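Side-chain contacts in cellulosome protein dockerin type I (Clostridium thermocellum, PDB 2WZ8), which probably binds carbohydrate as a family 35 carbohydrate-binding module of a cellulosomal protein, built as a calcium-containing beta-sandwich: residues Y101-R106 with T110-I115; I127-G132 with P139-I144; G39-G42 with Y48-F51. All blocks are in the same frame, centred on the assembly; numbering follows the deposited sequence. Where two conformers were deposited one is given.

Interaction 1: residues Y101-R106 with T110-I115; sequences YFFNTR and TYRTDI. With MG (magnesium ion), chain C.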
ATOM      1  N   TYR A 101       7.921   6.515  -5.097  1.00 13.03           N
ATOM      2  CA  TYR A 101       9.154   6.041  -4.480  1.00 13.76           C
ATOM      3  C   TYR A 101       9.076   6.273  -2.994  1.00 13.31           C
ATOM      4  O   TYR A 101       8.933   7.398  -2.523  1.00 14.53           O
ATOM      5  CB  TYR A 101      10.395   6.731  -5.061  1.00 14.88           C
ATOM      6  CG  TYR A 101      10.750   6.268  -6.444  1.00 18.96           C
ATOM      7  CD1 TYR A 101      11.608   5.182  -6.620  1.00 19.59           C
ATOM      8  CD2 TYR A 101      10.256   6.903  -7.562  1.00 19.72           C
ATOM      9  CE1 TYR A 101      11.963   4.742  -7.857  1.00 23.07           C
ATOM     10  CE2 TYR A 101      10.621   6.449  -8.864  1.00 19.38           C
ATOM     11  CZ  TYR A 101      11.477   5.365  -8.966  1.00 20.73           C
ATOM     12  OH  TYR A 101      11.886   4.877 -10.203  1.00 29.02           O
ATOM     13  N   PHE A 102       9.089   5.162  -2.280  1.00 12.05           N
ATOM     14  CA  PHE A 102       8.987   5.133  -0.815  1.00 11.80           C
ATOM     15  C   PHE A 102      10.362   5.115  -0.180  1.00 12.30           C
ATOM     16  O   PHE A 102      11.210   4.255  -0.490  1.00 12.31           O
ATOM     17  CB  PHE A 102       8.221   3.886  -0.376  1.00 11.27           C
ATOM     18  CG  PHE A 102       6.749   3.974  -0.597  1.00 11.90           C
ATOM     19  CD1 PHE A 102       5.926   4.431   0.404  1.00 12.41           C
ATOM     20  CD2 PHE A 102       6.177   3.578  -1.801  1.00 12.50           C
ATOM     21  CE1 PHE A 102       4.543   4.535   0.208  1.00 12.73           C
ATOM     22  CE2 PHE A 102       4.803   3.626  -1.970  1.00 14.12           C
ATOM     23  CZ  PHE A 102       3.994   4.109  -0.966  1.00 13.47           C
ATOM     24  N   PHE A 103      10.565   6.069   0.723  1.00 11.06           N
ATOM     25  CA  PHE A 103      11.819   6.227   1.460  1.00 11.65           C
ATOM     26  C   PHE A 103      12.121   5.008   2.340  1.00 11.69           C
ATOM     27  O   PHE A 103      11.322   4.099   2.536  1.00 11.55           O
ATOM     28  CB  PHE A 103      11.863   7.547   2.265  1.00 11.42           C
ATOM     29  CG  PHE A 103      10.792   7.681   3.339  1.00  9.90           C
ATOM     30  CD1 PHE A 103      10.900   6.995   4.544  1.00 11.98           C
ATOM     31  CD2 PHE A 103       9.692   8.516   3.164  1.00 12.14           C
ATOM     32  CE1 PHE A 103       9.946   7.164   5.517  1.00 11.33           C
ATOM     33  CE2 PHE A 103       8.733   8.636   4.154  1.00 12.98           C
ATOM     34  CZ  PHE A 103       8.858   7.976   5.317  1.00 12.74           C
ATOM     35  N   ASN A 104      13.351   4.975   2.810  1.00 12.64           N
ATOM     36  CA  ASN A 104      13.817   3.874   3.610  1.00 12.50           C
ATOM     37  C   ASN A 104      13.542   4.140   5.094  1.00 12.62           C
ATOM     38  O   ASN A 104      13.917   5.182   5.646  1.00 14.23           O
ATOM     39  CB  ASN A 104      15.309   3.651   3.332  1.00 12.60           C
ATOM     40  CG  ASN A 104      15.771   2.249   3.628  1.00 13.21           C
ATOM     41  OD1 ASN A 104      16.021   1.915   4.780  1.00 14.27           O
ATOM     42  ND2 ASN A 104      15.913   1.417   2.587  1.00 14.26           N
ATOM     43  N   THR A 105      12.914   3.172   5.750  1.00 11.46           N
ATOM     44  CA  THR A 105      12.632   3.239   7.185  1.00 11.63           C
ATOM     45  C   THR A 105      13.733   2.594   8.052  1.00 12.17           C
ATOM     46  O   THR A 105      13.660   2.615   9.283  1.00 13.02           O
ATOM     47  CB  THR A 105      11.299   2.578   7.538  1.00 11.50           C
ATOM     48  OG1 THR A 105      11.403   1.166   7.310  1.00 11.36           O
ATOM     49  CG2 THR A 105      10.161   3.178   6.751  1.00 11.95           C
ATOM     50  N   ARG A 106      14.692   1.978   7.375  1.00 12.34           N
ATOM     51  CA  ARG A 106      15.935   1.425   7.970  1.00 13.71           C
ATOM     52  C   ARG A 106      15.767   0.179   8.858  1.00 12.97           C
ATOM     53  O   ARG A 106      16.735  -0.370   9.381  1.00 15.34           O
ATOM     54  CB  ARG A 106      16.706   2.498   8.749  1.00 14.81           C
ATOM     55  CG  ARG A 106      17.257   3.612   7.912  1.00 16.47           C
ATOM     56  CD  ARG A 106      18.054   4.657   8.762  1.00 18.65           C
ATOM     57  NE  ARG A 106      18.716   5.597   7.878  1.00 19.54           N
ATOM     58  CZ  ARG A 106      19.900   5.395   7.320  1.00 21.87           C
ATOM     59  NH1 ARG A 106      20.547   4.263   7.542  1.00 21.41           N
ATOM     60  NH2 ARG A 106      20.415   6.312   6.504  1.00 25.43           N
ATOM     61  N   THR A 110      10.081  -1.104  11.405  1.00 12.51           N
ATOM     62  CA  THR A 110       9.979   0.341  11.625  1.00 12.43           C
ATOM     63  C   THR A 110       9.055   0.894  10.545  1.00 11.36           C
ATOM     64  O   THR A 110       9.398   0.917   9.343  1.00 11.88           O
ATOM     65  CB  THR A 110      11.346   1.037  11.514  1.00 13.02           C
ATOM     66  OG1 THR A 110      12.255   0.435  12.450  1.00 14.86           O
ATOM     67  CG2 THR A 110      11.236   2.534  11.769  1.00 13.68           C
ATOM     68  N   TYR A 111       7.894   1.333  11.005  1.00 10.84           N
ATOM     69  CA  TYR A 111       6.800   1.783  10.147  1.00  9.88           C
ATOM     70  C   TYR A 111       6.651   3.295  10.197  1.00  9.77           C
ATOM     71  O   TYR A 111       6.553   3.878  11.272  1.00 11.78           O
ATOM     72  CB  TYR A 111       5.468   1.113  10.537  1.00 10.95           C
ATOM     73  CG  TYR A 111       5.516  -0.380  10.367  1.00 10.29           C
ATOM     74  CD1 TYR A 111       5.181  -0.979   9.157  1.00 10.56           C
ATOM     75  CD2 TYR A 111       5.887  -1.207  11.408  1.00 11.51           C
ATOM     76  CE1 TYR A 111       5.242  -2.343   8.981  1.00 12.14           C
ATOM     77  CE2 TYR A 111       5.968  -2.587  11.232  1.00 10.89           C
ATOM     78  CZ  TYR A 111       5.619  -3.156  10.019  1.00 11.80           C
ATOM     79  OH  TYR A 111       5.705  -4.532   9.857  1.00 14.16           O
ATOM     80  N   ARG A 112       6.729   3.892   9.022  1.00  9.81           N
ATOM     81  CA  ARG A 112       6.568   5.338   8.872  0.50  9.98           C
ATOM     82  C   ARG A 112       5.468   5.599   7.858  1.00  9.88           C
ATOM     83  O   ARG A 112       4.870   4.668   7.312  1.00 10.43           O
ATOM     84  CB  ARG A 112       7.879   6.026   8.415  0.50 10.22           C
ATOM     85  CG  ARG A 112       9.019   5.988   9.445  0.50 10.79           C
ATOM     86  CD  ARG A 112       9.015   7.195  10.439  0.50 11.50           C
ATOM     87  NE  ARG A 112       8.103   6.962  11.534  0.50 13.40           N
ATOM     88  CZ  ARG A 112       8.361   6.128  12.542  0.50 12.81           C
ATOM     89  NH1 ARG A 112       9.528   5.472  12.583  0.50 11.59           N
ATOM     90  NH2 ARG A 112       7.462   5.971  13.505  0.50 15.06           N
ATOM     91  N   THR A 113       5.176   6.871   7.626  1.00 10.56           N
ATOM     92  CA  THR A 113       4.092   7.250   6.692  1.00 11.50           C
ATOM     93  C   THR A 113       4.586   8.167   5.589  1.00 10.72           C
ATOM     94  O   THR A 113       5.543   8.959   5.724  1.00 11.08           O
ATOM     95  CB  THR A 113       2.912   7.914   7.392  1.00 12.36           C
ATOM     96  OG1 THR A 113       3.341   9.121   8.017  1.00 14.72           O
ATOM     97  CG2 THR A 113       2.309   6.975   8.449  1.00 12.62           C
ATOM     98  N   ASP A 114       3.872   8.073   4.483  1.00 11.26           N
ATOM     99  CA  ASP A 114       3.998   9.037   3.369  1.00 12.10           C
ATOM    100  C   ASP A 114       2.638   9.217   2.729  1.00 12.14           C
ATOM    101  O   ASP A 114       1.746   8.393   2.896  1.00 13.04           O
ATOM    102  CB  ASP A 114       5.031   8.580   2.346  1.00 12.79           C
ATOM    103  CG  ASP A 114       5.605   9.728   1.547  1.00 13.83           C
ATOM    104  OD1 ASP A 114       5.308  10.939   1.811  1.00 15.10           O
ATOM    105  OD2 ASP A 114       6.363   9.420   0.601  1.00 16.96           O
ATOM    106  N   ILE A 115       2.484  10.342   2.059  1.00 14.16           N
ATOM    107  CA  ILE A 115       1.195  10.743   1.492  1.00 15.33           C
ATOM    108  C   ILE A 115       1.239  10.712  -0.012  1.00 15.33           C
ATOM    109  O   ILE A 115       2.181  11.187  -0.667  1.00 17.11           O
ATOM    110  CB  ILE A 115       0.792  12.151   1.972  1.00 17.06           C
ATOM    111  CG1 ILE A 115       0.760  12.203   3.504  1.00 19.81           C
ATOM    112  CG2 ILE A 115      -0.559  12.611   1.338  1.00 19.87           C
ATOM    113  CD1 ILE A 115       0.658  13.628   4.123  1.00 24.07           C
TER
HETATM  114 MG    MG C1150       5.794  12.842   1.019  1.00 28.84          MG
HETATM  115  O   HOH W   1       8.880   8.478  -0.045  1.00 16.15           O
HETATM  116  O   HOH W   2       7.317  11.743  -0.446  1.00 31.18           O
HETATM  117  O   HOH W   3       4.413  12.582  -0.531  1.00 26.26           O
HETATM  118  O   HOH W   4       4.136  13.390   2.271  1.00 31.50           O
HETATM  119  O   HOH W   5       7.133  12.835   2.722  1.00 30.56           O
HETATM  120  O   HOH W   6       6.208  14.653   0.337  1.00 30.02           O
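Thr110 meets Thr105 through both backbone and side chain. Its carbonyl O lies 2.9 Å from Thr105 OG1, a hydrogen-bonding pair whose proton could go instead to the carbonyl of Gly107; the same hydroxyl also bonds to Asn70 N, so three partners crowd round one oxygen. The CG2 methyl of Thr110 rests 3.5 Å from Thr105 O. Tyr111 turns its side chain away and bonds through OH to Asp29.

At Arg112 the base of the side chain does the touching. Its CB sits 3.7 Å from Phe103 CE1, near the plane of the ring and at its edge, while its CG comes up to the Thr105 methyl. Thr113 adds its carbonyl O at the same ring's rim, 3.5 Å from Phe103 CZ, where the weakly positive ring hydrogens lie. Phe103 reaches them with CG held between its backbone N and carbonyl carbon (chi1 62°), which swings the ring across the gap.

Asp114 touches Phe103 CE2 obliquely with CB, then divides its carboxylate between tasks. Asp114 OD1 binds the magnesium ion at 2.1 Å, five waters completing six ligands. Asp114 OD2 bonds to His100 and accepts from water 1 (2.8 Å) and from water 2, itself a magnesium ligand. Water 1 also takes the Phe103 N-H and donates to Tyr101 O, so it bridges residues 101-103 to Asp114, where no direct backbone bond joins the two segments. Ile115 contributes its carbonyl O, 2.6 Å from water 3 of the magnesium shell.

The contact lies along a margin of the beta-sandwich: strand 98-102 is the outermost of the five-stranded sheet and strand 112-120 the outermost of the four-stranded one. Phe68, on strand 60-69, meets the Phe103 ring edge-to-face and bonds to the Arg112 backbone.

Interaction 2: residues I127-G132 with P139-I144; sequences IRFYNG and PNIDKI. With CA (calcium ion), chain B.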
ATOM      1  N   ILE A 127      -8.165   0.297  -4.463  1.00 11.49           N
ATOM      2  CA  ILE A 127      -6.806   0.794  -4.571  1.00 11.45           C
ATOM      3  C   ILE A 127      -5.838  -0.378  -4.541  1.00 10.51           C
ATOM      4  O   ILE A 127      -5.790  -1.091  -3.561  1.00 12.55           O
ATOM      5  CB  ILE A 127      -6.437   1.834  -3.456  1.00 10.89           C
ATOM      6  CG1 ILE A 127      -7.496   2.957  -3.337  1.00 11.40           C
ATOM      7  CG2 ILE A 127      -5.048   2.383  -3.707  1.00 11.76           C
ATOM      8  CD1 ILE A 127      -7.286   3.953  -2.171  1.00 12.83           C
ATOM      9  N   ARG A 128      -5.112  -0.571  -5.637  1.00 10.09           N
ATOM     10  CA  ARG A 128      -4.131  -1.678  -5.788  1.00  9.48           C
ATOM     11  C   ARG A 128      -2.720  -1.169  -5.784  1.00 10.63           C
ATOM     12  O   ARG A 128      -2.351  -0.233  -6.487  1.00 12.26           O
ATOM     13  CB  ARG A 128      -4.407  -2.431  -7.099  1.00  9.75           C
ATOM     14  CG  ARG A 128      -3.534  -3.676  -7.253  1.00 10.22           C
ATOM     15  CD  ARG A 128      -3.789  -4.484  -8.527  1.00 13.02           C
ATOM     16  NE  ARG A 128      -5.123  -5.061  -8.561  1.00 13.34           N
ATOM     17  CZ  ARG A 128      -5.508  -6.017  -9.386  1.00 15.38           C
ATOM     18  NH1 ARG A 128      -4.636  -6.507 -10.269  1.00 18.07           N
ATOM     19  NH2 ARG A 128      -6.733  -6.473  -9.330  1.00 17.24           N
ATOM     20  N   PHE A 129      -1.910  -1.890  -5.026  1.00 10.85           N
ATOM     21  CA  PHE A 129      -0.479  -1.686  -4.862  1.00 10.57           C
ATOM     22  C   PHE A 129       0.223  -2.898  -5.488  1.00 10.10           C
ATOM     23  O   PHE A 129      -0.095  -4.060  -5.212  1.00 10.39           O
ATOM     24  CB  PHE A 129      -0.137  -1.646  -3.363  1.00 10.52           C
ATOM     25  CG  PHE A 129      -0.620  -0.406  -2.641  1.00 11.19           C
ATOM     26  CD1 PHE A 129       0.282   0.582  -2.264  1.00 15.03           C
ATOM     27  CD2 PHE A 129      -1.917  -0.276  -2.265  1.00 11.82           C
ATOM     28  CE1 PHE A 129      -0.157   1.703  -1.551  1.00 15.97           C
ATOM     29  CE2 PHE A 129      -2.380   0.862  -1.617  1.00 10.55           C
ATOM     30  CZ  PHE A 129      -1.479   1.832  -1.226  1.00 14.31           C
ATOM     31  N   TYR A 130       1.148  -2.608  -6.390  1.00 10.07           N
ATOM     32  CA  TYR A 130       1.934  -3.665  -7.034  1.00 11.74           C
ATOM     33  C   TYR A 130       3.254  -3.149  -7.562  1.00 11.76           C
ATOM     34  O   TYR A 130       3.466  -1.947  -7.645  1.00 12.54           O
ATOM     35  CB  TYR A 130       1.120  -4.270  -8.200  1.00 12.66           C
ATOM     36  CG  TYR A 130       0.841  -3.356  -9.390  1.00 14.44           C
ATOM     37  CD1 TYR A 130       1.658  -3.405 -10.500  1.00 15.84           C
ATOM     38  CD2 TYR A 130      -0.223  -2.456  -9.404  1.00 16.01           C
ATOM     39  CE1 TYR A 130       1.410  -2.609 -11.581  1.00 16.78           C
ATOM     40  CE2 TYR A 130      -0.462  -1.638 -10.497  1.00 18.93           C
ATOM     41  CZ  TYR A 130       0.359  -1.714 -11.570  1.00 17.40           C
ATOM     42  OH  TYR A 130       0.115  -0.921 -12.696  1.00 23.32           O
ATOM     43  N   ASN A 131       4.142  -4.059  -7.920  1.00 12.55           N
ATOM     44  CA  ASN A 131       5.331  -3.681  -8.665  1.00 13.39           C
ATOM     45  C   ASN A 131       5.593  -4.778  -9.681  1.00 13.43           C
ATOM     46  O   ASN A 131       5.840  -5.920  -9.314  1.00 13.69           O
ATOM     47  CB  ASN A 131       6.517  -3.467  -7.699  1.00 13.06           C
ATOM     48  CG  ASN A 131       7.759  -2.968  -8.396  1.00 14.28           C
ATOM     49  OD1 ASN A 131       8.017  -3.324  -9.546  1.00 16.60           O
ATOM     50  ND2 ASN A 131       8.593  -2.213  -7.676  1.00 15.19           N
ATOM     51  N   GLY A 132       5.467  -4.421 -10.956  1.00 14.75           N
ATOM     52  CA  GLY A 132       5.551  -5.369 -12.062  1.00 15.74           C
ATOM     53  C   GLY A 132       6.916  -5.744 -12.533  1.00 17.28           C
ATOM     54  O   GLY A 132       7.067  -6.638 -13.385  1.00 20.11           O
ATOM     55  N   PRO A 139       7.348  -1.412  -0.862  1.00 11.35           N
ATOM     56  CA  PRO A 139       7.487  -1.565   0.580  1.00 10.41           C
ATOM     57  C   PRO A 139       6.430  -2.528   1.124  1.00 10.80           C
ATOM     58  O   PRO A 139       5.389  -2.775   0.494  1.00 11.49           O
ATOM     59  CB  PRO A 139       7.205  -0.167   1.112  1.00 10.92           C
ATOM     60  CG  PRO A 139       6.340   0.447   0.099  1.00 12.99           C
ATOM     61  CD  PRO A 139       6.791  -0.097  -1.214  1.00 11.34           C
ATOM     62  N   ASN A 140       6.702  -3.010   2.330  1.00 10.03           N
ATOM     63  CA  ASN A 140       5.676  -3.723   3.110  1.00  9.75           C
ATOM     64  C   ASN A 140       4.632  -2.694   3.563  1.00  9.50           C
ATOM     65  O   ASN A 140       4.982  -1.620   4.038  1.00 10.74           O
ATOM     66  CB  ASN A 140       6.298  -4.429   4.307  1.00  9.99           C
ATOM     67  CG  ASN A 140       7.213  -5.550   3.923  1.00 10.66           C
ATOM     68  OD1 ASN A 140       7.230  -5.976   2.768  1.00 11.88           O
ATOM     69  ND2 ASN A 140       7.957  -6.050   4.886  1.00 13.27           N
ATOM     70  N   ILE A 141       3.362  -3.026   3.407  1.00  9.21           N
ATOM     71  CA  ILE A 141       2.268  -2.101   3.703  1.00  9.18           C
ATOM     72  C   ILE A 141       1.542  -2.543   4.956  1.00  8.32           C
ATOM     73  O   ILE A 141       1.109  -3.686   5.067  1.00  9.57           O
ATOM     74  CB  ILE A 141       1.302  -1.933   2.537  1.00  9.38           C
ATOM     75  CG1 ILE A 141       2.060  -1.584   1.242  1.00 12.35           C
ATOM     76  CG2 ILE A 141       0.180  -0.922   2.870  1.00 10.41           C
ATOM     77  CD1 ILE A 141       2.655  -0.274   1.191  1.00 16.47           C
ATOM     78  N   ASP A 142       1.464  -1.627   5.916  1.00  9.20           N
ATOM     79  CA  ASP A 142       0.797  -1.868   7.211  1.00  8.93           C
ATOM     80  C   ASP A 142      -0.708  -1.538   7.166  1.00  8.89           C
ATOM     81  O   ASP A 142      -1.587  -2.332   7.547  1.00 10.08           O
ATOM     82  CB  ASP A 142       1.527  -1.069   8.289  1.00  9.61           C
ATOM     83  CG  ASP A 142       0.997  -1.292   9.686  1.00  9.52           C
ATOM     84  OD1 ASP A 142       0.137  -2.184   9.891  1.00 10.60           O
ATOM     85  OD2 ASP A 142       1.526  -0.615  10.600  1.00 10.96           O
ATOM     86  N   LYS A 143      -0.981  -0.329   6.719  1.00  8.97           N
ATOM     87  CA  LYS A 143      -2.338   0.224   6.619  1.00  9.46           C
ATOM     88  C   LYS A 143      -2.304   1.479   5.753  1.00 10.20           C
ATOM     89  O   LYS A 143      -1.247   2.002   5.449  1.00  9.77           O
ATOM     90  CB  LYS A 143      -2.923   0.560   8.004  1.00 10.44           C
ATOM     91  CG  LYS A 143      -2.146   1.556   8.778  1.00 10.82           C
ATOM     92  CD  LYS A 143      -2.912   2.057   9.998  1.00 12.14           C
ATOM     93  CE  LYS A 143      -2.081   2.927  10.902  1.00 14.30           C
ATOM     94  NZ  LYS A 143      -2.850   3.545  12.043  1.00 19.73           N
ATOM     95  N   ILE A 144      -3.490   1.922   5.366  1.00  9.83           N
ATOM     96  CA  ILE A 144      -3.708   3.228   4.747  1.00 10.00           C
ATOM     97  C   ILE A 144      -4.811   3.981   5.473  1.00 10.40           C
ATOM     98  O   ILE A 144      -5.653   3.395   6.154  1.00 12.09           O
ATOM     99  CB  ILE A 144      -4.021   3.106   3.227  1.00 10.91           C
ATOM    100  CG1 ILE A 144      -5.400   2.512   2.966  1.00 10.43           C
ATOM    101  CG2 ILE A 144      -2.908   2.344   2.444  1.00 11.78           C
ATOM    102  CD1 ILE A 144      -5.789   2.507   1.510  1.00 13.00           C
TER
HETATM  103 CA    CA B1149      -1.616  -3.587   9.770  1.00 10.14          CA
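Phe129 and Ile144 make the central apolar contact, the ring's far carbon CZ coming 4.0 Å from Ile144 CG2. The methyl approaches obliquely, neither squarely over the ring nor in its plane. A second methyl, Ile141 CD1, is 4.3 Å from Phe129 CD1, again oblique, so two isoleucines of one strand receive a single ring from the other. Ile127 extends the row end to end, its CD1 4.2 Å from Ile144 CD1. Ile144 serves both neighbours because its first torsion (chi1 71°) sends the CG1-CD1 arm toward Ile127 and leaves CG2 for Phe129.

No hydrogen bond crosses. Strands 127-130 and 140-144 run nearly antiparallel at 152°, with axes 9.9 Å apart at closest, the spacing of two sheets packed face to face. Their backbone bonds go to neighbours within each sheet: Phe129 pairs with Leu49, and Ile127 with Phe51. On the second strand, Asp142 and Lys143 both face Gln67 in a classic beta bulge. The extra residue shifts the alternation, so Ile141 and Ile144 both look inward although two residues lie between them.

Metal coordination occupies the other side of that bulge. Asp142 grips the calcium ion twice, by OD1 at 2.2 Å and by its carbonyl O at 2.5 Å, its CG standing anti to the backbone N (chi1 -176°). Glu12, Glu14, Ser33 and Gln36 complete the site.

The chemistry thus changes across one strand: a wholly apolar, buried face meets the opposite sheet, while its back supplies charged and carbonyl oxygens to a cation. The calcium would be expected to offset the carboxylates gathered round it, and probably ties the bulged strand to the chain segments that share the site.

Interaction 3: residues G39-G42 with Y48-F51; sequences GWIG and YLQF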
ATOM      1  N   GLY A  39       3.284  -8.302   3.015  1.00 10.58           N
ATOM      2  CA  GLY A  39       4.615  -8.343   2.415  1.00 11.47           C
ATOM      3  C   GLY A  39       4.586  -9.028   1.068  1.00 10.43           C
ATOM      4  O   GLY A  39       3.571  -9.564   0.632  1.00 11.31           O
ATOM      5  N   TRP A  40       5.764  -9.066   0.486  1.00 10.72           N
ATOM      6  CA  TRP A  40       6.066  -9.718  -0.800  1.00 10.40           C
ATOM      7  C   TRP A  40       5.164  -9.199  -1.912  1.00 11.35           C
ATOM      8  O   TRP A  40       4.688  -9.933  -2.775  1.00 11.69           O
ATOM      9  CB  TRP A  40       6.051 -11.237  -0.665  1.00 11.44           C
ATOM     10  CG  TRP A  40       7.112 -11.622   0.288  1.00 11.11           C
ATOM     11  CD1 TRP A  40       6.969 -11.868   1.634  1.00 12.85           C
ATOM     12  CD2 TRP A  40       8.525 -11.652   0.042  1.00 13.88           C
ATOM     13  NE1 TRP A  40       8.199 -12.078   2.214  1.00 13.64           N
ATOM     14  CE2 TRP A  40       9.167 -11.955   1.265  1.00 14.22           C
ATOM     15  CE3 TRP A  40       9.305 -11.441  -1.087  1.00 15.42           C
ATOM     16  CZ2 TRP A  40      10.547 -12.048   1.384  1.00 15.44           C
ATOM     17  CZ3 TRP A  40      10.680 -11.554  -0.976  1.00 16.49           C
ATOM     18  CH2 TRP A  40      11.281 -11.865   0.257  1.00 17.43           C
ATOM     19  N   ILE A  41       4.972  -7.886  -1.860  1.00 10.98           N
ATOM     20  CA  ILE A  41       4.287  -7.153  -2.938  1.00 11.13           C
ATOM     21  C   ILE A  41       5.339  -6.750  -3.955  1.00 11.40           C
ATOM     22  O   ILE A  41       6.173  -5.909  -3.708  1.00 12.51           O
ATOM     23  CB  ILE A  41       3.566  -5.887  -2.419  1.00 10.30           C
ATOM     24  CG1 ILE A  41       2.605  -6.198  -1.282  1.00 10.94           C
ATOM     25  CG2 ILE A  41       2.847  -5.180  -3.555  1.00 11.79           C
ATOM     26  CD1 ILE A  41       2.218  -4.943  -0.486  1.00 12.07           C
ATOM     27  N   GLY A  42       5.296  -7.362  -5.117  1.00 12.87           N
ATOM     28  CA  GLY A  42       6.240  -7.052  -6.190  1.00 13.28           C
ATOM     29  C   GLY A  42       6.755  -8.274  -6.920  1.00 13.76           C
ATOM     30  O   GLY A  42       6.188  -9.361  -6.825  1.00 13.19           O
ATOM     31  N   TYR A  48       0.083  -8.788  -5.874  1.00 12.92           N
ATOM     32  CA  TYR A  48      -0.480  -7.449  -5.545  1.00 11.32           C
ATOM     33  C   TYR A  48      -1.291  -7.460  -4.245  1.00 11.33           C
ATOM     34  O   TYR A  48      -1.710  -8.503  -3.760  1.00 11.63           O
ATOM     35  CB  TYR A  48      -1.340  -6.935  -6.707  1.00 11.75           C
ATOM     36  CG  TYR A  48      -2.593  -7.698  -6.966  1.00 12.62           C
ATOM     37  CD1 TYR A  48      -3.729  -7.497  -6.197  1.00 13.73           C
ATOM     38  CD2 TYR A  48      -2.648  -8.671  -7.948  1.00 15.77           C
ATOM     39  CE1 TYR A  48      -4.892  -8.184  -6.433  1.00 15.62           C
ATOM     40  CE2 TYR A  48      -3.817  -9.384  -8.168  1.00 16.09           C
ATOM     41  CZ  TYR A  48      -4.931  -9.142  -7.420  1.00 17.11           C
ATOM     42  OH  TYR A  48      -6.110  -9.853  -7.658  1.00 20.63           O
ATOM     43  N   LEU A  49      -1.506  -6.257  -3.720  1.00 10.42           N
ATOM     44  CA  LEU A  49      -2.412  -5.999  -2.616  1.00  9.67           C
ATOM     45  C   LEU A  49      -3.473  -5.039  -3.116  1.00  9.44           C
ATOM     46  O   LEU A  49      -3.144  -3.945  -3.563  1.00 10.85           O
ATOM     47  CB  LEU A  49      -1.662  -5.326  -1.455  1.00  9.64           C
ATOM     48  CG  LEU A  49      -2.455  -4.720  -0.298  1.00 10.76           C
ATOM     49  CD1 LEU A  49      -3.416  -5.723   0.358  1.00 12.51           C
ATOM     50  CD2 LEU A  49      -1.536  -4.007   0.727  1.00 11.17           C
ATOM     51  N   GLN A  50      -4.714  -5.455  -3.049  1.00 10.26           N
ATOM     52  CA  GLN A  50      -5.822  -4.573  -3.368  1.00 10.62           C
ATOM     53  C   GLN A  50      -6.742  -4.341  -2.214  1.00 10.97           C
ATOM     54  O   GLN A  50      -7.332  -5.257  -1.685  1.00 11.64           O
ATOM     55  CB  GLN A  50      -6.607  -5.112  -4.563  1.00 10.99           C
ATOM     56  CG  GLN A  50      -7.762  -4.227  -4.983  1.00 12.79           C
ATOM     57  CD  GLN A  50      -8.345  -4.654  -6.289  1.00 14.34           C
ATOM     58  OE1 GLN A  50      -7.651  -4.617  -7.322  1.00 15.05           O
ATOM     59  NE2 GLN A  50      -9.610  -5.075  -6.276  1.00 17.05           N
ATOM     60  N   PHE A  51      -6.902  -3.057  -1.891  1.00 11.50           N
ATOM     61  CA  PHE A  51      -7.890  -2.582  -0.931  1.00 11.86           C
ATOM     62  C   PHE A  51      -9.187  -2.464  -1.677  1.00 13.13           C
ATOM     63  O   PHE A  51      -9.293  -1.770  -2.681  1.00 13.59           O
ATOM     64  CB  PHE A  51      -7.516  -1.196  -0.364  1.00 11.38           C
ATOM     65  CG  PHE A  51      -6.306  -1.204   0.532  1.00 11.19           C
ATOM     66  CD1 PHE A  51      -6.469  -1.278   1.931  1.00 11.45           C
ATOM     67  CD2 PHE A  51      -5.037  -1.178   0.018  1.00 11.75           C
ATOM     68  CE1 PHE A  51      -5.387  -1.270   2.781  1.00 12.81           C
ATOM     69  CE2 PHE A  51      -3.946  -1.189   0.842  1.00 11.64           C
ATOM     70  CZ  PHE A  51      -4.116  -1.233   2.264  1.00 11.26           C
TER
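Ile41 and Leu49 cross at an angle, the end of one side chain lying against the flank of the other. Ile41 leads with its terminal methyl: CD1 is 4.0 Å from Leu49 CB and 4.1 Å from Leu49 CD2, so it settles beside the stem and one branch of the leucine. The other branch, CD1, stands farther from the isoleucine. The reach of Ile41 comes from an outstretched arm, CG1 anti to the carbonyl carbon (chi1 -54°) and CD1 continuing outward. Leu49 offers its flank because CG stands anti to its backbone N (chi1 168°). Lower down, Ile41 CG2 only grazes the backbone, 4.5 Å from Tyr48 CA.

This meeting lies inside the beta-sandwich of the module. Residues 40-42 leave the end of strand 36-39, and strand 49-56 belongs to the five-stranded sheet; Leu49 is on the face of that sheet which looks into the core. Ile141, from the opposing sheet, touches both Ile41 and Leu49 and makes the pair a trio. The backbone of Ile41 is itself bonded to Ala138, just ahead of the same strand, and the Ile41 side chain packs on that alanine as well. Leu49 has further apolar neighbours in Ala13 and in Leu20 of strand 19-20, which lies next to strand 49-56 in the sheet.

Tyr48, one residue earlier than Leu49, directs its CB away from residues 39-42. There the ring takes a cation-pi contact from Arg128, on the adjacent strand 123-130, and also touches Tyr130 of that strand; Gln50 N lies at the edge of the Tyr48 ring, in the ring plane.

How the interactions relate
Interactions 2 and 3 are near neighbours, their centres 5 Å apart, and sit on adjacent strands of the five-stranded sheet: Phe129 N lies 2.8 Å from Leu49 O and Ile127 O 2.8 Å from Phe51 N, both probable hydrogen bonds between those strands. Interaction 1, centred 12 Å from interaction 2, touches interaction 2 at two packing points, Phe102 CG on Pro139 CG at 3.6 Å and Tyr111 CD1 on Asp142 CB at 3.8 Å. The second brings Tyr111 up against a calcium-binding residue. Interactions 1 and 3 do not touch, nearest atoms being about 8 Å apart. The magnesium ion belongs to interaction 1, the calcium ion to interaction 2.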